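Local coordinates for protein xyloglucan-specific endo-beta-1,4-glucanase (Uncultured bacterium, PDB 4W88) that probably hydrolyses beta-1,4-glucan bonds within the backbone of xyloglucan, as a family 5 glycoside hydrolase, at residues A[191-202]-A[213-224]; A[107-115]-A[146-154]. The protein carries 1 engineered substitution. All blocks are in the same frame, centred on the assembly; numbering follows the deposited sequence. Where two conformers were deposited one is given.

Contact 1: residues A[191-202]-A[213-224]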
loop_
_atom_site.group_PDB
_atom_site.type_symbol
_atom_site.label_atom_id
_atom_site.label_comp_id
_atom_site.label_asym_id
_atom_site.label_seq_id
_atom_site.Cartn_x
_atom_site.Cartn_y
_atom_site.Cartn_z
ATOM N N ARG A 191 -8.439 0.752 15.791
ATOM C CA ARG A 191 -7.317 0.764 14.881
ATOM C C ARG A 191 -7.676 1.460 13.585
ATOM O O ARG A 191 -8.816 1.293 13.086
ATOM C CB ARG A 191 -6.912 -0.708 14.568
ATOM C CG ARG A 191 -5.636 -0.833 13.784
ATOM C CD ARG A 191 -5.121 -2.243 13.640
ATOM N NE ARG A 191 -5.062 -3.013 14.850
ATOM C CZ ARG A 191 -4.241 -2.798 15.870
ATOM N NH1 ARG A 191 -3.313 -1.855 15.811
ATOM N NH2 ARG A 191 -4.363 -3.524 16.957
ATOM N N VAL A 192 -6.724 2.190 12.995
ATOM C CA VAL A 192 -6.988 2.742 11.687
ATOM C C VAL A 192 -7.099 1.582 10.665
ATOM O O VAL A 192 -6.129 0.829 10.459
ATOM C CB VAL A 192 -5.924 3.762 11.243
ATOM C CG1 VAL A 192 -6.207 4.358 9.825
ATOM C CG2 VAL A 192 -5.787 4.868 12.276
ATOM N N LEU A 193 -8.228 1.576 9.926
ATOM C CA LEU A 193 -8.444 0.634 8.877
ATOM C C LEU A 193 -8.500 1.347 7.544
ATOM O O LEU A 193 -9.239 2.308 7.414
ATOM C CB LEU A 193 -9.709 -0.177 9.087
ATOM C CG LEU A 193 -9.829 -0.875 10.426
ATOM C CD1 LEU A 193 -11.086 -1.709 10.567
ATOM C CD2 LEU A 193 -8.631 -1.768 10.757
ATOM N N ILE A 194 -7.767 0.842 6.559
ATOM C CA ILE A 194 -7.492 1.591 5.355
ATOM C C ILE A 194 -8.171 0.826 4.208
ATOM O O ILE A 194 -7.738 -0.265 3.799
ATOM C CB ILE A 194 -5.974 1.757 5.087
ATOM C CG1 ILE A 194 -5.259 2.410 6.272
ATOM C CG2 ILE A 194 -5.745 2.598 3.808
ATOM C CD1 ILE A 194 -3.724 2.444 6.181
ATOM N N ILE A 195 -9.260 1.406 3.739
ATOM C CA ILE A 195 -10.050 0.840 2.684
ATOM C C ILE A 195 -9.487 1.359 1.351
ATOM O O ILE A 195 -8.560 2.191 1.322
ATOM C CB ILE A 195 -11.552 1.182 2.856
ATOM C CG1 ILE A 195 -11.838 2.673 2.715
ATOM C CG2 ILE A 195 -12.109 0.556 4.130
ATOM C CD1 ILE A 195 -13.315 3.025 2.529
ATOM N N CYS A 196 -10.073 0.951 0.229
ATOM C CA CYS A 196 -9.559 1.372 -1.061
ATOM C C CYS A 196 -10.646 1.445 -2.109
ATOM O O CYS A 196 -11.743 0.894 -1.946
ATOM C CB CYS A 196 -8.436 0.417 -1.540
ATOM S SG CYS A 196 -8.941 -1.261 -1.868
ATOM N N THR A 197 -10.312 2.125 -3.214
ATOM C CA THR A 197 -11.081 2.064 -4.415
ATOM C C THR A 197 -10.716 0.837 -5.270
ATOM O O THR A 197 -9.703 0.177 -5.053
ATOM C CB THR A 197 -10.786 3.302 -5.263
ATOM O OG1 THR A 197 -9.374 3.357 -5.414
ATOM C CG2 THR A 197 -11.340 4.611 -4.644
ATOM N N TYR A 198 -11.539 0.572 -6.276
ATOM C CA TYR A 198 -11.241 -0.475 -7.257
ATOM C C TYR A 198 -9.848 -0.167 -7.828
ATOM O O TYR A 198 -9.577 0.982 -8.243
ATOM C CB TYR A 198 -12.241 -0.431 -8.408
ATOM C CG TYR A 198 -12.023 -1.523 -9.413
ATOM C CD1 TYR A 198 -11.060 -1.423 -10.461
ATOM C CD2 TYR A 198 -12.767 -2.700 -9.360
ATOM C CE1 TYR A 198 -10.895 -2.492 -11.350
ATOM C CE2 TYR A 198 -12.628 -3.722 -10.295
ATOM C CZ TYR A 198 -11.720 -3.620 -11.289
ATOM O OH TYR A 198 -11.594 -4.651 -12.182
ATOM N N GLY A 199 -8.950 -1.155 -7.822
ATOM C CA GLY A 199 -7.594 -0.949 -8.334
ATOM C C GLY A 199 -6.720 0.075 -7.631
ATOM O O GLY A 199 -5.674 0.450 -8.195
ATOM N N HIS A 200 -7.140 0.571 -6.457
ATOM C CA HIS A 200 -6.572 1.762 -5.867
ATOM C C HIS A 200 -6.545 2.967 -6.846
ATOM O O HIS A 200 -5.706 3.875 -6.715
ATOM C CB HIS A 200 -5.183 1.457 -5.345
ATOM C CG HIS A 200 -5.112 0.877 -3.956
ATOM N ND1 HIS A 200 -5.521 -0.402 -3.644
ATOM C CD2 HIS A 200 -4.696 1.427 -2.789
ATOM C CE1 HIS A 200 -5.326 -0.630 -2.358
ATOM N NE2 HIS A 200 -4.843 0.472 -1.816
ATOM N N ASN A 201 -7.472 2.968 -7.804
ATOM C CA ASN A 201 -7.636 4.007 -8.840
ATOM C C ASN A 201 -8.278 5.266 -8.248
ATOM O O ASN A 201 -9.114 5.179 -7.354
ATOM C CB ASN A 201 -8.455 3.437 -10.015
ATOM C CG ASN A 201 -8.709 4.451 -11.104
ATOM O OD1 ASN A 201 -9.683 5.226 -11.045
ATOM N ND2 ASN A 201 -7.847 4.472 -12.103
ATOM N N SER A 202 -7.840 6.428 -8.756
ATOM C CA SER A 202 -8.313 7.751 -8.303
ATOM C C SER A 202 -9.004 8.610 -9.374
ATOM O O SER A 202 -9.122 9.833 -9.201
ATOM C CB SER A 202 -7.156 8.548 -7.681
ATOM O OG SER A 202 -6.220 8.831 -8.635
ATOM N N PRO A 213 -17.416 4.636 4.821
ATOM C CA PRO A 213 -17.973 4.089 6.047
ATOM C C PRO A 213 -18.270 5.117 7.124
ATOM O O PRO A 213 -17.544 6.105 7.279
ATOM C CB PRO A 213 -16.846 3.197 6.547
ATOM C CG PRO A 213 -16.046 2.870 5.329
ATOM C CD PRO A 213 -16.057 4.127 4.589
ATOM N N SER A 214 -19.341 4.869 7.882
ATOM C CA SER A 214 -19.601 5.706 9.046
ATOM C C SER A 214 -18.546 5.483 10.166
ATOM O O SER A 214 -18.389 6.338 11.082
ATOM C CB SER A 214 -21.056 5.540 9.520
ATOM O OG SER A 214 -21.220 4.171 9.845
ATOM N N ASP A 215 -17.793 4.387 10.142
ATOM C CA ASP A 215 -16.747 4.149 11.163
ATOM C C ASP A 215 -15.774 5.336 11.109
ATOM O O ASP A 215 -15.275 5.685 10.047
ATOM C CB ASP A 215 -16.068 2.846 10.825
ATOM C CG ASP A 215 -15.078 2.380 11.841
ATOM O OD1 ASP A 215 -14.156 3.119 12.201
ATOM O OD2 ASP A 215 -15.167 1.197 12.176
ATOM N N PRO A 216 -15.514 5.942 12.263
ATOM C CA PRO A 216 -14.686 7.186 12.272
ATOM C C PRO A 216 -13.193 6.936 12.194
ATOM O O PRO A 216 -12.419 7.889 12.068
ATOM C CB PRO A 216 -15.038 7.813 13.619
ATOM C CG PRO A 216 -15.416 6.629 14.480
ATOM C CD PRO A 216 -16.069 5.612 13.593
ATOM N N ASN A 217 -12.814 5.655 12.288
ATOM C CA ASN A 217 -11.407 5.240 12.304
ATOM C C ASN A 217 -10.955 4.526 11.040
ATOM O O ASN A 217 -10.256 3.496 11.098
ATOM C CB ASN A 217 -11.076 4.442 13.564
ATOM C CG ASN A 217 -11.173 5.319 14.800
ATOM O OD1 ASN A 217 -10.540 6.331 14.898
ATOM N ND2 ASN A 217 -11.975 4.922 15.738
ATOM N N ILE A 218 -11.269 5.173 9.922
ATOM C CA ILE A 218 -10.857 4.686 8.637
ATOM C C ILE A 218 -10.075 5.717 7.862
ATOM O O ILE A 218 -10.089 6.935 8.152
ATOM C CB ILE A 218 -12.045 4.151 7.817
ATOM C CG1 ILE A 218 -13.014 5.262 7.416
ATOM C CG2 ILE A 218 -12.732 3.058 8.565
ATOM C CD1 ILE A 218 -12.609 6.043 6.170
ATOM N N ALA A 219 -9.371 5.224 6.848
ATOM C CA ALA A 219 -8.747 6.090 5.830
ATOM C C ALA A 219 -8.937 5.405 4.478
ATOM O O ALA A 219 -9.195 4.206 4.419
ATOM C CB ALA A 219 -7.233 6.318 6.115
ATOM N N VAL A 220 -8.764 6.192 3.431
ATOM C CA VAL A 220 -8.860 5.740 2.059
ATOM C C VAL A 220 -7.447 5.752 1.386
ATOM O O VAL A 220 -6.760 6.779 1.413
ATOM C CB VAL A 220 -9.825 6.571 1.227
ATOM C CG1 VAL A 220 -9.845 6.051 -0.220
ATOM C CG2 VAL A 220 -11.220 6.533 1.867
ATOM N N ALA A 221 -7.046 4.586 0.871
ATOM C CA ALA A 221 -5.798 4.372 0.205
ATOM C C ALA A 221 -6.022 4.466 -1.323
ATOM O O ALA A 221 -7.023 3.941 -1.897
ATOM C CB ALA A 221 -5.225 3.012 0.555
ATOM N N LEU A 222 -5.065 5.157 -1.927
ATOM C CA LEU A 222 -4.906 5.283 -3.380
ATOM C C LEU A 222 -3.491 4.992 -3.777
ATOM O O LEU A 222 -2.594 5.187 -3.000
ATOM C CB LEU A 222 -5.348 6.705 -3.847
ATOM C CG LEU A 222 -6.760 7.046 -3.434
ATOM C CD1 LEU A 222 -6.963 8.507 -3.650
ATOM C CD2 LEU A 222 -7.840 6.216 -4.192
ATOM N N HIS A 223 -3.284 4.614 -5.049
ATOM C CA HIS A 223 -1.964 4.506 -5.601
ATOM C C HIS A 223 -1.867 5.462 -6.775
ATOM O O HIS A 223 -2.684 5.409 -7.670
ATOM C CB HIS A 223 -1.649 3.109 -6.094
ATOM C CG HIS A 223 -1.583 2.080 -5.023
ATOM N ND1 HIS A 223 -1.484 0.711 -5.273
ATOM C CD2 HIS A 223 -1.549 2.217 -3.680
ATOM C CE1 HIS A 223 -1.417 0.082 -4.123
ATOM N NE2 HIS A 223 -1.437 0.972 -3.156
ATOM N N THR A 224 -0.858 6.341 -6.728
ATOM C CA THR A 224 -0.754 7.412 -7.667
ATOM C C THR A 224 0.677 7.559 -8.142
ATOM O O THR A 224 1.449 8.421 -7.671
ATOM C CB THR A 224 -1.317 8.757 -7.191
ATOM O OG1 THR A 224 -0.752 9.140 -5.937
ATOM C CG2 THR A 224 -2.759 8.682 -7.076
HETATM O O HOH W 1 -4.960 6.405 -8.527
#

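Contact 2: residues A[107-115]-A[146-154]. With BGC (beta-D-glucopyranose), chain C; GAL (beta-D-galactopyranose), chain B.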
loop_
_atom_site.group_PDB
_atom_site.type_symbol
_atom_site.label_atom_id
_atom_site.label_comp_id
_atom_site.label_asym_id
_atom_site.label_seq_id
_atom_site.Cartn_x
_atom_site.Cartn_y
_atom_site.Cartn_z
ATOM N N ASN A 107 -4.034 -12.449 -7.797
ATOM C CA ASN A 107 -3.554 -13.476 -8.750
ATOM C C ASN A 107 -4.301 -14.796 -8.500
ATOM O O ASN A 107 -4.189 -15.703 -9.312
ATOM C CB ASN A 107 -2.107 -13.820 -8.587
ATOM C CG ASN A 107 -1.164 -12.680 -8.908
ATOM O OD1 ASN A 107 -1.597 -11.573 -9.325
ATOM N ND2 ASN A 107 0.142 -12.955 -8.773
ATOM N N TYR A 108 -5.056 -14.878 -7.383
ATOM C CA TYR A 108 -5.551 -16.137 -6.825
ATOM C C TYR A 108 -7.072 -16.006 -6.727
ATOM O O TYR A 108 -7.778 -16.194 -7.742
ATOM C CB TYR A 108 -4.852 -16.450 -5.499
ATOM C CG TYR A 108 -3.399 -16.792 -5.687
ATOM C CD1 TYR A 108 -2.989 -18.033 -6.146
ATOM C CD2 TYR A 108 -2.430 -15.798 -5.527
ATOM C CE1 TYR A 108 -1.646 -18.300 -6.417
ATOM C CE2 TYR A 108 -1.121 -16.042 -5.842
ATOM C CZ TYR A 108 -0.715 -17.311 -6.215
ATOM O OH TYR A 108 0.571 -17.592 -6.573
ATOM N N TRP A 109 -7.584 -15.783 -5.529
ATOM C CA TRP A 109 -8.994 -15.809 -5.265
ATOM C C TRP A 109 -9.702 -14.456 -5.389
ATOM O O TRP A 109 -10.938 -14.418 -5.569
ATOM C CB TRP A 109 -9.188 -16.320 -3.825
ATOM C CG TRP A 109 -8.488 -15.473 -2.766
ATOM C CD1 TRP A 109 -7.224 -15.580 -2.354
ATOM C CD2 TRP A 109 -9.087 -14.388 -2.026
ATOM N NE1 TRP A 109 -6.962 -14.603 -1.397
ATOM C CE2 TRP A 109 -8.105 -13.877 -1.175
ATOM C CE3 TRP A 109 -10.352 -13.790 -2.036
ATOM C CZ2 TRP A 109 -8.322 -12.812 -0.359
ATOM C CZ3 TRP A 109 -10.591 -12.722 -1.201
ATOM C CH2 TRP A 109 -9.561 -12.239 -0.361
ATOM N N LEU A 110 -8.935 -13.352 -5.275
ATOM C CA LEU A 110 -9.531 -12.020 -5.201
ATOM C C LEU A 110 -9.711 -11.445 -6.619
ATOM O O LEU A 110 -8.916 -10.618 -7.090
ATOM C CB LEU A 110 -8.767 -11.079 -4.287
ATOM C CG LEU A 110 -9.597 -9.997 -3.598
ATOM C CD1 LEU A 110 -8.735 -9.157 -2.657
ATOM C CD2 LEU A 110 -10.280 -9.054 -4.570
ATOM N N LYS A 111 -10.697 -11.985 -7.319
ATOM C CA LYS A 111 -11.057 -11.609 -8.691
ATOM C C LYS A 111 -12.460 -11.030 -8.582
ATOM O O LYS A 111 -13.383 -11.726 -8.123
ATOM C CB LYS A 111 -11.044 -12.810 -9.591
ATOM C CG LYS A 111 -9.777 -13.601 -9.460
ATOM C CD LYS A 111 -8.908 -13.456 -10.606
ATOM C CE LYS A 111 -7.681 -14.332 -10.597
ATOM N NZ LYS A 111 -6.652 -13.774 -11.535
ATOM N N THR A 112 -12.630 -9.743 -8.938
ATOM C CA THR A 112 -13.860 -8.996 -8.601
ATOM C C THR A 112 -15.050 -9.266 -9.535
ATOM O O THR A 112 -15.464 -8.407 -10.261
ATOM C CB THR A 112 -13.552 -7.490 -8.557
ATOM O OG1 THR A 112 -12.906 -7.109 -9.745
ATOM C CG2 THR A 112 -12.706 -7.199 -7.361
ATOM N N ASP A 113 -15.527 -10.500 -9.538
ATOM C CA ASP A 113 -16.731 -10.853 -10.229
ATOM C C ASP A 113 -17.896 -10.579 -9.325
ATOM O O ASP A 113 -18.050 -11.200 -8.275
ATOM C CB ASP A 113 -16.658 -12.317 -10.637
ATOM C CG ASP A 113 -17.908 -12.804 -11.311
ATOM O OD1 ASP A 113 -18.946 -12.067 -11.413
ATOM O OD2 ASP A 113 -17.833 -13.965 -11.725
ATOM N N PRO A 114 -18.769 -9.644 -9.727
ATOM C CA PRO A 114 -19.886 -9.303 -8.812
ATOM C C PRO A 114 -20.811 -10.491 -8.499
ATOM O O PRO A 114 -21.452 -10.538 -7.459
ATOM C CB PRO A 114 -20.650 -8.227 -9.619
ATOM C CG PRO A 114 -19.599 -7.611 -10.457
ATOM C CD PRO A 114 -18.761 -8.771 -10.907
ATOM N N ASN A 115 -20.827 -11.486 -9.365
ATOM C CA ASN A 115 -21.644 -12.659 -9.098
ATOM C C ASN A 115 -21.089 -13.550 -8.048
ATOM O O ASN A 115 -21.792 -14.448 -7.625
ATOM C CB ASN A 115 -21.844 -13.484 -10.347
ATOM C CG ASN A 115 -22.613 -12.737 -11.378
ATOM O OD1 ASN A 115 -23.493 -11.911 -11.077
ATOM N ND2 ASN A 115 -22.273 -12.970 -12.593
ATOM N N GLY A 146 -7.005 -3.340 3.894
ATOM C CA GLY A 146 -7.717 -4.594 3.663
ATOM C C GLY A 146 -7.334 -5.359 2.389
ATOM O O GLY A 146 -7.192 -6.587 2.427
HETATM N N MSE A 147 -7.102 -4.589 1.311
HETATM C CA MSE A 147 -6.855 -5.132 -0.025
HETATM C C MSE A 147 -5.844 -4.256 -0.720
HETATM O O MSE A 147 -5.672 -3.068 -0.385
HETATM C CB MSE A 147 -8.149 -5.172 -0.896
HETATM C CG MSE A 147 -9.244 -5.965 -0.203
HETATM SE SE MSE A 147 -10.868 -5.985 -1.341
HETATM C CE MSE A 147 -11.618 -4.263 -0.827
ATOM N N ASN A 148 -5.236 -4.843 -1.757
ATOM C CA ASN A 148 -4.289 -4.128 -2.635
ATOM C C ASN A 148 -4.743 -4.248 -4.070
ATOM O O ASN A 148 -4.850 -5.368 -4.610
ATOM C CB ASN A 148 -2.902 -4.711 -2.538
ATOM C CG ASN A 148 -1.897 -3.927 -3.354
ATOM O OD1 ASN A 148 -1.620 -2.767 -3.023
ATOM N ND2 ASN A 148 -1.484 -4.499 -4.489
ATOM N N GLU A 149 -5.091 -3.113 -4.660
ATOM C CA GLU A 149 -5.505 -3.053 -6.044
ATOM C C GLU A 149 -6.556 -4.079 -6.458
ATOM O O GLU A 149 -6.386 -4.763 -7.451
ATOM C CB GLU A 149 -4.311 -3.046 -6.949
ATOM C CG GLU A 149 -3.364 -1.892 -6.686
ATOM C CD GLU A 149 -2.152 -1.778 -7.602
ATOM O OE1 GLU A 149 -1.797 -2.746 -8.327
ATOM O OE2 GLU A 149 -1.488 -0.672 -7.550
ATOM N N PRO A 150 -7.582 -4.257 -5.632
ATOM C CA PRO A 150 -8.574 -5.298 -5.945
ATOM C C PRO A 150 -9.226 -5.036 -7.306
ATOM O O PRO A 150 -9.617 -3.895 -7.580
ATOM C CB PRO A 150 -9.566 -5.181 -4.802
ATOM C CG PRO A 150 -9.481 -3.716 -4.338
ATOM C CD PRO A 150 -7.976 -3.465 -4.443
ATOM N N ARG A 151 -9.336 -6.057 -8.139
ATOM C CA ARG A 151 -9.746 -5.868 -9.517
ATOM C C ARG A 151 -9.975 -7.224 -10.178
ATOM O O ARG A 151 -9.753 -8.263 -9.536
ATOM C CB ARG A 151 -8.677 -5.067 -10.318
ATOM C CG ARG A 151 -7.340 -5.808 -10.418
ATOM C CD ARG A 151 -6.128 -4.943 -10.803
ATOM N NE ARG A 151 -4.953 -5.771 -11.068
ATOM C CZ ARG A 151 -4.141 -6.319 -10.173
ATOM N NH1 ARG A 151 -4.334 -6.177 -8.899
ATOM N NH2 ARG A 151 -3.093 -7.025 -10.558
HETATM N N MSE A 152 -10.359 -7.211 -11.462
HETATM C CA MSE A 152 -10.438 -8.429 -12.284
HETATM C C MSE A 152 -9.264 -8.305 -13.282
HETATM O O MSE A 152 -9.363 -7.586 -14.320
HETATM C CB MSE A 152 -11.772 -8.516 -13.052
HETATM C CG MSE A 152 -11.740 -9.659 -14.068
HETATM SE SE MSE A 152 -11.883 -11.357 -13.112
HETATM C CE MSE A 152 -9.985 -11.777 -13.032
ATOM N N ALA A 153 -8.174 -8.992 -12.996
ATOM C CA ALA A 153 -7.022 -8.948 -13.884
ATOM C C ALA A 153 -7.398 -9.426 -15.270
ATOM O O ALA A 153 -8.108 -10.441 -15.438
ATOM C CB ALA A 153 -5.804 -9.731 -13.320
ATOM N N GLY A 154 -6.940 -8.644 -16.250
ATOM C CA GLY A 154 -7.172 -8.892 -17.662
ATOM C C GLY A 154 -8.443 -8.294 -18.226
ATOM O O GLY A 154 -8.635 -8.354 -19.412
HETATM C C2 BGC C . 0.648 -0.789 -12.882
HETATM C C3 BGC C . 0.588 -1.175 -11.396
HETATM C C4 BGC C . 0.448 0.021 -10.516
HETATM C C5 BGC C . -0.710 0.747 -11.315
HETATM C C6 BGC C . -0.898 1.987 -10.527
HETATM C C1 BGC C . -0.534 -0.193 -13.559
HETATM O O2 BGC C . 0.632 -1.996 -13.488
HETATM O O3 BGC C . 1.804 -1.829 -11.127
HETATM O O4 BGC C . 0.558 -0.373 -9.051
HETATM O O5 BGC C . -0.532 0.911 -12.829
HETATM O O6 BGC C . -2.025 2.775 -10.813
HETATM C C1 GAL B . -1.329 -6.266 -17.301
HETATM C C2 GAL B . -2.818 -6.704 -17.437
HETATM C C3 GAL B . -2.748 -7.683 -18.625
HETATM C C4 GAL B . -2.265 -6.965 -19.893
HETATM C C5 GAL B . -0.817 -6.608 -19.589
HETATM C C6 GAL B . -0.052 -6.127 -20.791
HETATM O O2 GAL B . -3.445 -7.465 -16.415
HETATM O O3 GAL B . -3.948 -8.394 -18.805
HETATM O O4 GAL B . -3.059 -5.820 -20.171
HETATM O O5 GAL B . -0.859 -5.666 -18.522
HETATM O O6 GAL B . 1.302 -6.216 -20.501
HETATM O O HOH W 2 -1.791 -8.945 -8.407
#

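Contact 1: residues A[191-202]-A[213-224]
His200 lies against His223 in a face-to-face stack, the two imidazole planes tilted by 25°. Followed outward from the backbone, His200 CB already sits over the face of the neighbouring ring, 3.9 Å from the His223 centroid in a CH-pi contact. CG comes next, above the CE1–NE2 side of that ring, and His200 CD2 makes the closest approach, 3.3 Å to His223 NE2. On the other branch, His200 ND1 is hydrogen-bonded to the backbone N of Glu149. At the tip, His200 NE2 passes Ala221 CB at 3.5 Å and is hydrogen-bonded to Glu145, so both ring nitrogens are engaged. The opposite face of the His200 ring carries Cys196 CB near its rim. The backbones are joined here by His223 N donating to His200 O at 3.0 Å.

Strands 193-196 and 218-223 are the fifth and sixth of the eight-stranded TIM barrel, joined in a beta-alpha-beta crossover through helix 204-208. Parallel pairing brings Ile195 N to Ala219 O and Ala221 N to Ile195 O, each at 2.9 Å. On the face holding Ile194, Ala219 and Ala221, Ile194 CG2 presses on Ala221 CB at 3.3 Å, tighter than usual for two carbons. The face with Leu193, Ile195 and Val220 meets the outer helices, Ile195 lying on helix 164-182 and Val220 on helix 246-261. There Ile195 CG1 stands between the backbone N and carbonyl carbon (chi1 65°), touching Val220 CG2, and the extended chain carries Ile195 CD1 tip to tip onto Pro213 CD at 3.6 Å.

Past the strand, Thr197 OG1 donates to Asn201 O, bracing the turn, and both oxygens border Leu222 CD2, with Thr197 OG1 at 3.5 Å from it. A water donates to His223 O and is also hydrogen-bonded to Ser202 OG.

Contact 2: residues A[107-115]-A[146-154]
Arg151, whose backbone meets Thr112, holds its flat guanidinium with Glu149 O at the edge, in its plane, taking a hydrogen bond from Arg151 NH1 at 2.9 Å. A water accepts from Arg151 NH2 at 3.2 Å and donates to Asn107 OD1. With Arg151 NE in a salt bridge to Glu158, all three nitrogens have partners and the group can hardly turn. The Trp109 ring has Leu110 CB over one face, 3.8 Å above the plane and toward the rim.

Leu110 carries the apolar half of the contact. Its CG is anti to the backbone N (chi1 -150°), and the two methyls divide the work: Leu110 CD1 reaches Met147 SE, a selenomethionine atom, at 4.0 Å with the chains nearly perpendicular, while Leu110 CD2 runs alongside Pro150 and meets its CB at 3.9 Å. Thr112 N donates to Arg151 O at 3.3 Å, a long bond that arrives 62° out of the carbonyl plane. Thr112 OG1 turns to Glu166 for its hydrogen bond.

Asn148, Glu149 and Pro150 form the Asn-Glu-Pro motif that follows the fourth barrel strand in family 5; its glutamate serves as general acid/base in relatives, and Glu149 is consistent with that place. Glu149 extends beyond CG (chi2 -178°) into the glycan pocket, where its OE2 accepts from glucose O4 at 2.6 Å and also bonds His223 ND1. Cut back to alanine, this position would lose its carboxylate, and the glucose O4 and His223 ND1 would probably both be left without that partner.

Leu110 thus supplies apolar packing and Thr112 the one backbone bond between the segments, while the charged side chains of 146-154 face the sugar site: Arg151 probably balances the charge of Glu158 and helps position it, and Glu158 in turn bonds the galactose.

From the N terminus, the chain leaves strand 97-101 into 107-115, runs through helix 117-134 and strand 142-145, and comes back at 146-154, where contact 2 closes that excursion. Helix 164-182 then leads to contact 1, which closes the shorter passage from 191-202 over helix 204-208 to 213-224. The two closures follow in series, neither nesting nor crossing, yet they touch in space. Gly199 N lies 2.8 Å from Pro150 O, a probable backbone hydrogen bond joining the loops that follow strands 142-145 and 193-196. Together the contacts tie loops after the third to fifth barrel strands to the sixth strand beside the glycan pocket.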